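Local coordinates for protein GTP pyrophosphokinase (Streptococcus pneumoniae, PDB 2BE3) that probably transfers a pyrophosphate group from ATP to GTP (or GDP), making the (p)ppGpp alarmones as RelA/SpoT-type synthetases do, at residues 56-61 and 71-76; 79-84 and 90-95; 155-160 and 166-171. One frame throughout, in Å; residues are numbered along the deposited sequence.

Interaction 1 (56-61 and 71-76)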
loop_
_atom_site.group_PDB
_atom_site.type_symbol
_atom_site.label_atom_id
_atom_site.label_comp_id
_atom_site.label_asym_id
_atom_site.label_seq_id
_atom_site.Cartn_x
_atom_site.Cartn_y
_atom_site.Cartn_z
ATOM N N LYS A 56 15.905 -10.531 18.420
ATOM C CA LYS A 56 17.150 -11.039 19.025
ATOM C C LYS A 56 16.957 -12.317 19.813
ATOM O O LYS A 56 17.796 -13.199 19.759
ATOM C CB LYS A 56 17.835 -9.996 19.882
ATOM C CG LYS A 56 18.539 -8.964 19.078
ATOM C CD LYS A 56 18.422 -7.613 19.759
ATOM C CE LYS A 56 19.715 -7.222 20.461
ATOM N NZ LYS A 56 20.784 -6.891 19.476
ATOM N N GLU A 57 15.833 -12.420 20.499
ATOM C CA GLU A 57 15.486 -13.604 21.247
ATOM C C GLU A 57 15.319 -14.768 20.309
ATOM O O GLU A 57 15.885 -15.828 20.524
ATOM C CB GLU A 57 14.178 -13.391 22.031
ATOM C CG GLU A 57 13.611 -14.695 22.602
ATOM C CD GLU A 57 12.122 -14.647 22.951
ATOM O OE1 GLU A 57 11.366 -13.790 22.409
ATOM O OE2 GLU A 57 11.699 -15.489 23.787
ATOM N N LYS A 58 14.533 -14.575 19.267
ATOM C CA LYS A 58 14.238 -15.636 18.329
ATOM C C LYS A 58 15.537 -16.113 17.593
ATOM O O LYS A 58 15.745 -17.300 17.353
ATOM C CB LYS A 58 13.112 -15.168 17.404
ATOM C CG LYS A 58 12.199 -16.283 16.904
ATOM C CD LYS A 58 10.959 -16.531 17.789
ATOM C CE LYS A 58 9.689 -15.838 17.215
ATOM N NZ LYS A 58 9.387 -16.143 15.730
HETATM N N MSE A 59 16.450 -15.188 17.329
HETATM C CA MSE A 59 17.761 -15.525 16.803
HETATM C C MSE A 59 18.571 -16.386 17.737
HETATM O O MSE A 59 19.231 -17.347 17.292
HETATM C CB MSE A 59 18.568 -14.281 16.517
HETATM C CG MSE A 59 18.045 -13.469 15.357
HETATM SE SE MSE A 59 19.071 -11.788 15.217
HETATM C CE MSE A 59 20.810 -12.602 14.708
ATOM N N ALA A 60 18.580 -16.034 19.019
ATOM C CA ALA A 60 19.294 -16.861 19.998
ATOM C C ALA A 60 18.683 -18.269 20.108
ATOM O O ALA A 60 19.390 -19.246 20.130
ATOM C CB ALA A 60 19.362 -16.163 21.367
ATOM N N ARG A 61 17.367 -18.363 20.096
ATOM C CA ARG A 61 16.676 -19.610 20.337
ATOM C C ARG A 61 16.506 -20.517 19.127
ATOM O O ARG A 61 16.140 -21.684 19.294
ATOM C CB ARG A 61 15.307 -19.301 20.940
ATOM C CG ARG A 61 15.436 -18.569 22.243
ATOM C CD ARG A 61 14.130 -18.356 22.862
ATOM N NE ARG A 61 14.288 -17.628 24.124
ATOM C CZ ARG A 61 14.601 -18.195 25.277
ATOM N NH1 ARG A 61 14.778 -19.502 25.341
ATOM N NH2 ARG A 61 14.727 -17.446 26.354
ATOM N N HIS A 71 16.215 -14.559 5.910
ATOM C CA HIS A 71 15.834 -15.767 5.236
ATOM C C HIS A 71 15.157 -16.738 6.177
ATOM O O HIS A 71 14.340 -17.557 5.732
ATOM C CB HIS A 71 17.081 -16.433 4.585
ATOM C CG HIS A 71 17.905 -15.489 3.764
ATOM N ND1 HIS A 71 17.513 -15.054 2.513
ATOM C CD2 HIS A 71 19.086 -14.875 4.019
ATOM C CE1 HIS A 71 18.431 -14.238 2.017
ATOM N NE2 HIS A 71 19.398 -14.116 2.909
ATOM N N ASP A 72 15.521 -16.683 7.456
ATOM C CA ASP A 72 15.156 -17.743 8.402
ATOM C C ASP A 72 14.017 -17.352 9.324
ATOM O O ASP A 72 13.261 -18.219 9.735
ATOM C CB ASP A 72 16.345 -18.175 9.275
ATOM C CG ASP A 72 17.434 -18.942 8.501
ATOM O OD1 ASP A 72 17.201 -19.432 7.364
ATOM O OD2 ASP A 72 18.550 -19.064 9.069
ATOM N N LEU A 73 13.913 -16.064 9.665
ATOM C CA LEU A 73 12.830 -15.557 10.489
ATOM C C LEU A 73 11.612 -15.136 9.658
ATOM O O LEU A 73 11.644 -14.134 8.950
ATOM C CB LEU A 73 13.346 -14.400 11.369
ATOM C CG LEU A 73 12.544 -14.038 12.616
ATOM C CD1 LEU A 73 12.102 -15.296 13.343
ATOM C CD2 LEU A 73 13.283 -13.080 13.533
ATOM N N GLN A 74 10.521 -15.879 9.770
ATOM C CA GLN A 74 9.378 -15.687 8.878
ATOM C C GLN A 74 8.417 -14.526 9.199
ATOM O O GLN A 74 7.624 -14.131 8.348
ATOM C CB GLN A 74 8.602 -16.995 8.755
ATOM C CG GLN A 74 9.404 -18.071 7.963
ATOM C CD GLN A 74 8.640 -19.395 7.801
ATOM O OE1 GLN A 74 7.906 -19.834 8.712
ATOM N NE2 GLN A 74 8.798 -20.024 6.638
ATOM N N ASP A 75 8.504 -13.963 10.396
ATOM C CA ASP A 75 7.447 -13.094 10.843
ATOM C C ASP A 75 7.972 -11.806 11.434
ATOM O O ASP A 75 7.353 -11.256 12.328
ATOM C CB ASP A 75 6.568 -13.830 11.862
ATOM C CG ASP A 75 7.309 -14.136 13.179
ATOM O OD1 ASP A 75 8.482 -14.586 13.126
ATOM O OD2 ASP A 75 6.716 -13.876 14.274
ATOM N N ILE A 76 9.114 -11.333 10.955
ATOM C CA ILE A 76 9.486 -9.952 11.216
ATOM C C ILE A 76 8.342 -9.009 10.810
ATOM O O ILE A 76 7.984 -8.110 11.570
ATOM C CB ILE A 76 10.831 -9.579 10.565
ATOM C CG1 ILE A 76 11.947 -10.490 11.113
ATOM C CG2 ILE A 76 11.161 -8.138 10.880
ATOM C CD1 ILE A 76 13.193 -10.564 10.241
#
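D75 is held through both carboxylate oxygens: K58 of helix 52-62 approaches OD1, while R48 and K50 form salt bridges with OD2. Across the two segments, K58 NZ lies 3.2 Å from D75 OD1, a salt bridge whose hydrogen bond is weak; the aspartate's strongest partner is R48, outside the two segments. The two side chains come from opposite directions. D75 has its CG lodged between the backbone N and the carbonyl carbon (chi1 67°), and although its CB does not point at helix 52-62, this rotation brings the carboxylate closer to it.

K58 does not reach out straight. Its chain is bent at chi2 (92°) and again at chi3 and chi4, and the resulting curl wraps a methyl of L73: L73 CD1 is 3.7 Å from K58 CG and also 3.7 Å from K58 NZ. The two side chains cross at about a right angle. Lysine suits this position because its methylenes pack against leucine while its ammonium group still arrives at the acid. L73, the first residue to leave helical geometry after helix 69-72, is buried and also touches I55, so its isobutyl group packs between helix 52-62 and the loop.

K50 lies close to the ammonium of K58, and E142 of strand 137-147 touches D75, so basic and acidic groups are concentrated here. D75 lies just ahead of strand 77-83; such a charged cluster is consistent with the nucleotide-binding pocket of a RelA/SpoT synthetase domain.

Interaction 2 (79-84 and 90-95)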
loop_
_atom_site.group_PDB
_atom_site.type_symbol
_atom_site.label_atom_id
_atom_site.label_comp_id
_atom_site.label_asym_id
_atom_site.label_seq_id
_atom_site.Cartn_x
_atom_site.Cartn_y
_atom_site.Cartn_z
ATOM N N LEU A 79 1.047 -10.137 10.046
ATOM C CA LEU A 79 -0.296 -9.629 9.817
ATOM C C LEU A 79 -1.223 -10.600 10.455
ATOM O O LEU A 79 -0.901 -11.794 10.508
ATOM C CB LEU A 79 -0.597 -9.497 8.314
ATOM C CG LEU A 79 0.275 -8.287 7.976
ATOM C CD1 LEU A 79 1.479 -8.539 7.036
ATOM C CD2 LEU A 79 -0.492 -6.998 7.768
ATOM N N ARG A 80 -2.354 -10.074 10.961
ATOM C CA ARG A 80 -3.400 -10.866 11.586
ATOM C C ARG A 80 -4.722 -10.551 10.923
ATOM O O ARG A 80 -5.189 -9.394 10.903
ATOM C CB ARG A 80 -3.495 -10.556 13.081
ATOM C CG ARG A 80 -2.210 -10.776 13.844
ATOM C CD ARG A 80 -2.014 -12.228 14.088
ATOM N NE ARG A 80 -0.613 -12.554 14.336
ATOM C CZ ARG A 80 -0.057 -12.570 15.548
ATOM N NH1 ARG A 80 -0.792 -12.256 16.631
ATOM N NH2 ARG A 80 1.226 -12.896 15.677
ATOM N N VAL A 81 -5.319 -11.580 10.353
ATOM C CA VAL A 81 -6.591 -11.420 9.698
ATOM C C VAL A 81 -7.620 -12.142 10.528
ATOM O O VAL A 81 -7.485 -13.329 10.750
ATOM C CB VAL A 81 -6.514 -11.932 8.239
ATOM C CG1 VAL A 81 -7.916 -11.984 7.550
ATOM C CG2 VAL A 81 -5.524 -11.066 7.466
HETATM N N MSE A 82 -8.621 -11.406 11.012
HETATM C CA MSE A 82 -9.689 -11.950 11.836
HETATM C C MSE A 82 -10.911 -12.251 10.985
HETATM O O MSE A 82 -11.361 -11.406 10.227
HETATM C CB MSE A 82 -10.036 -10.968 12.970
HETATM C CG MSE A 82 -9.502 -11.404 14.360
HETATM SE SE MSE A 82 -7.499 -11.616 14.447
HETATM C CE MSE A 82 -7.003 -9.583 14.024
ATOM N N VAL A 83 -11.414 -13.473 11.087
ATOM C CA VAL A 83 -12.526 -13.947 10.284
ATOM C C VAL A 83 -13.627 -14.392 11.226
ATOM O O VAL A 83 -13.372 -14.660 12.408
ATOM C CB VAL A 83 -12.117 -15.127 9.302
ATOM C CG1 VAL A 83 -11.013 -14.685 8.312
ATOM C CG2 VAL A 83 -11.670 -16.367 10.073
ATOM N N GLN A 84 -14.853 -14.460 10.712
ATOM C CA GLN A 84 -15.986 -14.869 11.497
ATOM C C GLN A 84 -15.950 -16.370 11.799
ATOM O O GLN A 84 -16.060 -16.784 12.970
ATOM C CB GLN A 84 -17.237 -14.529 10.713
ATOM C CG GLN A 84 -18.471 -14.362 11.514
ATOM C CD GLN A 84 -19.581 -13.697 10.733
ATOM O OE1 GLN A 84 -19.749 -13.918 9.516
ATOM N NE2 GLN A 84 -20.377 -12.889 11.438
ATOM N N LYS A 90 -10.267 -20.904 4.818
ATOM C CA LYS A 90 -9.923 -21.335 3.468
ATOM C C LYS A 90 -10.325 -20.308 2.402
ATOM O O LYS A 90 -9.714 -20.225 1.345
ATOM C CB LYS A 90 -10.517 -22.732 3.160
ATOM C CG LYS A 90 -12.059 -22.784 3.023
ATOM C CD LYS A 90 -12.504 -24.211 2.903
ATOM C CE LYS A 90 -13.985 -24.302 2.745
ATOM N NZ LYS A 90 -14.691 -23.891 4.014
ATOM N N GLU A 91 -11.353 -19.522 2.677
ATOM C CA GLU A 91 -11.871 -18.558 1.692
ATOM C C GLU A 91 -10.881 -17.399 1.519
ATOM O O GLU A 91 -10.622 -16.954 0.391
ATOM C CB GLU A 91 -13.285 -18.073 2.092
ATOM C CG GLU A 91 -14.365 -19.186 2.010
ATOM C CD GLU A 91 -15.827 -18.656 2.102
ATOM O OE1 GLU A 91 -16.023 -17.418 2.014
ATOM O OE2 GLU A 91 -16.763 -19.485 2.226
ATOM N N VAL A 92 -10.323 -16.949 2.646
ATOM C CA VAL A 92 -9.238 -15.958 2.684
ATOM C C VAL A 92 -7.926 -16.437 2.076
ATOM O O VAL A 92 -7.252 -15.700 1.312
ATOM C CB VAL A 92 -9.002 -15.459 4.128
ATOM C CG1 VAL A 92 -7.702 -14.620 4.213
ATOM C CG2 VAL A 92 -10.234 -14.632 4.581
ATOM N N VAL A 93 -7.562 -17.680 2.401
ATOM C CA VAL A 93 -6.435 -18.322 1.776
ATOM C C VAL A 93 -6.591 -18.379 0.247
ATOM O O VAL A 93 -5.626 -18.112 -0.471
ATOM C CB VAL A 93 -6.145 -19.695 2.449
ATOM C CG1 VAL A 93 -5.030 -20.445 1.738
ATOM C CG2 VAL A 93 -5.807 -19.472 3.945
ATOM N N ASP A 94 -7.783 -18.697 -0.256
ATOM C CA ASP A 94 -8.058 -18.634 -1.703
ATOM C C ASP A 94 -7.783 -17.260 -2.314
ATOM O O ASP A 94 -7.191 -17.147 -3.377
ATOM C CB ASP A 94 -9.527 -19.011 -2.013
ATOM C CG ASP A 94 -9.814 -20.485 -1.821
ATOM O OD1 ASP A 94 -8.877 -21.267 -1.663
ATOM O OD2 ASP A 94 -10.994 -20.876 -1.800
ATOM N N ILE A 95 -8.269 -16.213 -1.654
ATOM C CA ILE A 95 -8.034 -14.854 -2.129
ATOM C C ILE A 95 -6.535 -14.526 -2.137
ATOM O O ILE A 95 -6.095 -13.845 -3.030
ATOM C CB ILE A 95 -8.825 -13.800 -1.302
ATOM C CG1 ILE A 95 -10.330 -13.946 -1.524
ATOM C CG2 ILE A 95 -8.437 -12.370 -1.702
ATOM C CD1 ILE A 95 -11.110 -13.320 -0.361
#
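V92 of helix 89-97 meets V83 and V81 of strand 77-83 through methyl groups alone. The closer pair is V83 CG1 with V92 CG2, 3.8 Å apart; V81 CG1 and V92 CG1 stand at a looser 4.3 Å. V92 thus gives one branch to each valine: CG1, anti to its backbone N (chi1 170°), goes to V81, while CG2 goes to V83. Because alternate residues of a strand project from the same face, V81 and V83 both present their side chains to the helix, and beta-branched valine combines an extended backbone with a compact apolar surface.

The helix connects strand 77-83 to strand 102-109, which runs parallel to it on the far side of two intervening strands, so this is helix-on-sheet packing within a beta-alpha-beta crossover of the mixed sheet. Further apolar contacts enlarge the core: I42 touches both V81 and V92, and I145 touches V83 and V93. On the other face of the sheet, selenomethionine M82 touches L148 and N151 of helix 148-164.

Polar interactions lie elsewhere. Backbone hydrogen bonds of V81 with Q144 and R146, and of R80 with T46, tie the strand to its neighbours on either side. Within helix 89-97, D94 N bonds to K90 O at 2.9 Å. From the same helix E91 forms a salt bridge with R194 of helix 194-203.

Interaction 3 (155-160 and 166-171)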
loop_
_atom_site.group_PDB
_atom_site.type_symbol
_atom_site.label_atom_id
_atom_site.label_comp_id
_atom_site.label_asym_id
_atom_site.label_seq_id
_atom_site.Cartn_x
_atom_site.Cartn_y
_atom_site.Cartn_z
ATOM N N THR A 155 -3.734 -14.746 21.909
ATOM C CA THR A 155 -3.019 -13.546 22.319
ATOM C C THR A 155 -2.811 -13.634 23.816
ATOM O O THR A 155 -1.782 -13.241 24.304
ATOM C CB THR A 155 -3.759 -12.193 21.981
ATOM O OG1 THR A 155 -5.008 -12.225 22.596
ATOM C CG2 THR A 155 -4.009 -11.987 20.505
ATOM N N ILE A 156 -3.793 -14.156 24.539
ATOM C CA ILE A 156 -3.689 -14.343 25.993
ATOM C C ILE A 156 -2.676 -15.438 26.394
ATOM O O ILE A 156 -1.939 -15.262 27.354
ATOM C CB ILE A 156 -5.079 -14.609 26.592
ATOM C CG1 ILE A 156 -5.815 -13.285 26.778
ATOM C CG2 ILE A 156 -5.029 -15.433 27.895
ATOM C CD1 ILE A 156 -7.258 -13.491 27.197
ATOM N N GLU A 157 -2.644 -16.551 25.664
ATOM C CA GLU A 157 -1.711 -17.638 25.952
ATOM C C GLU A 157 -0.263 -17.170 25.725
ATOM O O GLU A 157 0.612 -17.430 26.530
ATOM C CB GLU A 157 -2.072 -18.893 25.144
ATOM C CG GLU A 157 -1.523 -20.163 25.706
ATOM C CD GLU A 157 -0.212 -20.624 25.060
ATOM O OE1 GLU A 157 0.270 -19.969 24.092
ATOM O OE2 GLU A 157 0.342 -21.677 25.522
ATOM N N HIS A 158 -0.060 -16.409 24.663
ATOM C CA HIS A 158 1.206 -15.837 24.311
ATOM C C HIS A 158 1.712 -14.888 25.390
ATOM O O HIS A 158 2.875 -14.937 25.760
ATOM C CB HIS A 158 1.052 -15.094 22.982
ATOM C CG HIS A 158 2.335 -14.593 22.413
ATOM N ND1 HIS A 158 3.184 -15.391 21.672
ATOM C CD2 HIS A 158 2.933 -13.379 22.500
ATOM C CE1 HIS A 158 4.244 -14.686 21.310
ATOM N NE2 HIS A 158 4.109 -13.458 21.792
ATOM N N SER A 159 0.843 -14.018 25.884
ATOM C CA SER A 159 1.189 -13.122 26.982
ATOM C C SER A 159 1.610 -13.858 28.245
ATOM O O SER A 159 2.624 -13.526 28.846
ATOM C CB SER A 159 0.018 -12.191 27.317
ATOM O OG SER A 159 -0.139 -11.251 26.277
ATOM N N LEU A 160 0.811 -14.836 28.659
ATOM C CA LEU A 160 1.142 -15.628 29.821
ATOM C C LEU A 160 2.445 -16.367 29.580
ATOM O O LEU A 160 3.279 -16.471 30.483
ATOM C CB LEU A 160 0.024 -16.613 30.157
ATOM C CG LEU A 160 -1.243 -15.982 30.724
ATOM C CD1 LEU A 160 -2.468 -16.883 30.528
ATOM C CD2 LEU A 160 -1.091 -15.486 32.185
ATOM N N GLY A 166 6.189 -21.925 29.261
ATOM C CA GLY A 166 5.864 -23.350 29.279
ATOM C C GLY A 166 5.534 -23.858 30.666
ATOM O O GLY A 166 4.893 -24.903 30.799
ATOM N N ASP A 167 5.933 -23.100 31.694
ATOM C CA ASP A 167 5.732 -23.493 33.090
ATOM C C ASP A 167 4.622 -22.721 33.813
ATOM O O ASP A 167 4.870 -21.971 34.756
ATOM C CB ASP A 167 7.052 -23.390 33.844
ATOM C CG ASP A 167 7.021 -24.088 35.200
ATOM O OD1 ASP A 167 6.011 -24.763 35.577
ATOM O OD2 ASP A 167 8.038 -23.933 35.908
ATOM N N PHE A 168 3.387 -22.954 33.389
ATOM C CA PHE A 168 2.237 -22.275 33.965
ATOM C C PHE A 168 1.888 -22.769 35.382
ATOM O O PHE A 168 1.885 -23.962 35.659
ATOM C CB PHE A 168 1.023 -22.405 33.024
ATOM C CG PHE A 168 1.272 -21.877 31.627
ATOM C CD1 PHE A 168 1.339 -20.495 31.387
ATOM C CD2 PHE A 168 1.431 -22.761 30.545
ATOM C CE1 PHE A 168 1.563 -20.001 30.116
ATOM C CE2 PHE A 168 1.652 -22.287 29.256
ATOM C CZ PHE A 168 1.720 -20.893 29.033
ATOM N N PRO A 169 1.608 -21.852 36.306
ATOM C CA PRO A 169 0.998 -22.373 37.530
ATOM C C PRO A 169 -0.238 -23.240 37.215
ATOM O O PRO A 169 -0.982 -22.964 36.256
ATOM C CB PRO A 169 0.604 -21.108 38.283
ATOM C CG PRO A 169 1.606 -20.096 37.824
ATOM C CD PRO A 169 1.839 -20.402 36.369
ATOM N N ASP A 170 -0.404 -24.308 37.991
ATOM C CA ASP A 170 -1.518 -25.259 37.860
ATOM C C ASP A 170 -2.858 -24.592 37.626
ATOM O O ASP A 170 -3.664 -25.067 36.815
ATOM C CB ASP A 170 -1.653 -26.109 39.131
ATOM C CG ASP A 170 -0.791 -27.354 39.101
ATOM O OD1 ASP A 170 -0.531 -27.914 38.004
ATOM O OD2 ASP A 170 -0.384 -27.785 40.201
ATOM N N GLU A 171 -3.099 -23.509 38.352
ATOM C CA GLU A 171 -4.346 -22.806 38.221
ATOM C C GLU A 171 -4.510 -22.122 36.867
ATOM O O GLU A 171 -5.617 -22.086 36.320
ATOM C CB GLU A 171 -4.523 -21.775 39.337
ATOM C CG GLU A 171 -5.815 -20.979 39.179
ATOM C CD GLU A 171 -7.094 -21.835 39.383
ATOM O OE1 GLU A 171 -7.000 -23.097 39.472
ATOM O OE2 GLU A 171 -8.195 -21.231 39.463
#
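F168 reaches back from the loop after helix 148-164 and brings its ring up to L160 and E157, two residues one helical turn apart that approach it obliquely. It has the most surface buried by the contact, about 76 Å², against roughly 30 Å² for L160 and 27 Å² for E157. With CG beside its backbone N and anti to the carbonyl carbon (chi1 -57°), the phenyl group is directed toward the helix.

L160 meets the ring with the base of its side chain: L160 CB is 3.7 Å from F168 CE1, and the main chain is nearly as close, L160 C lying 3.8 Å from the same ring carbon. The ring lies against the helix surface at CB, while the apolar leucine also touches L176, which is why a hydrocarbon side chain suits this place. E157 comes to another part of the ring. Its chain bends at chi2 (-97°), swinging the carboxylate so that E157 OE2 lies 3.9 Å from F168 CZ. The carboxylate and ring planes are inclined at 53°, and the two side chains cross at about a right angle.

L176 of helix 170-191 touches all three residues, while K173 and N161 also touch the phenyl group. F168 therefore packs in the bend between two successive helices of an alpha hairpin. G166, at a phi of 97°, helps turn the chain, its lack of a CB suiting a backbone that would press one against the preceding carbonyl oxygen. P169 then takes the N-cap position of helix 170-191 and touches Y164.

The contact thus rests largely on dispersion and the removal of hydrocarbon from water; any electrostatic attraction between the glutamate oxygen and the ring hydrogens is probably slight, and E157 is partly exposed, so its carboxylate can probably still meet solvent.

The three contacts follow one another along the chain without interlocking, and their centres lie 22 to 26 Å apart. Interactions 1 and 2 adjoin in sequence: the loop that closes interaction 1 leads into strand 77-83, on which interaction 2 is built. Interaction 3 comes much later, where helix 148-164 gives way to helix 170-191; its nearest atoms are about 5 Å from interaction 2 and about 7 Å from interaction 1, without touching either. The mixed sheet relates them: interaction 2 packs a crossover helix on one face, helix 148-164 covers the other, and interaction 1 links charged groups at a strand's beginning. The contacts thus mark three different parts of the fold: sheet core, probable pocket and peripheral helical hairpin.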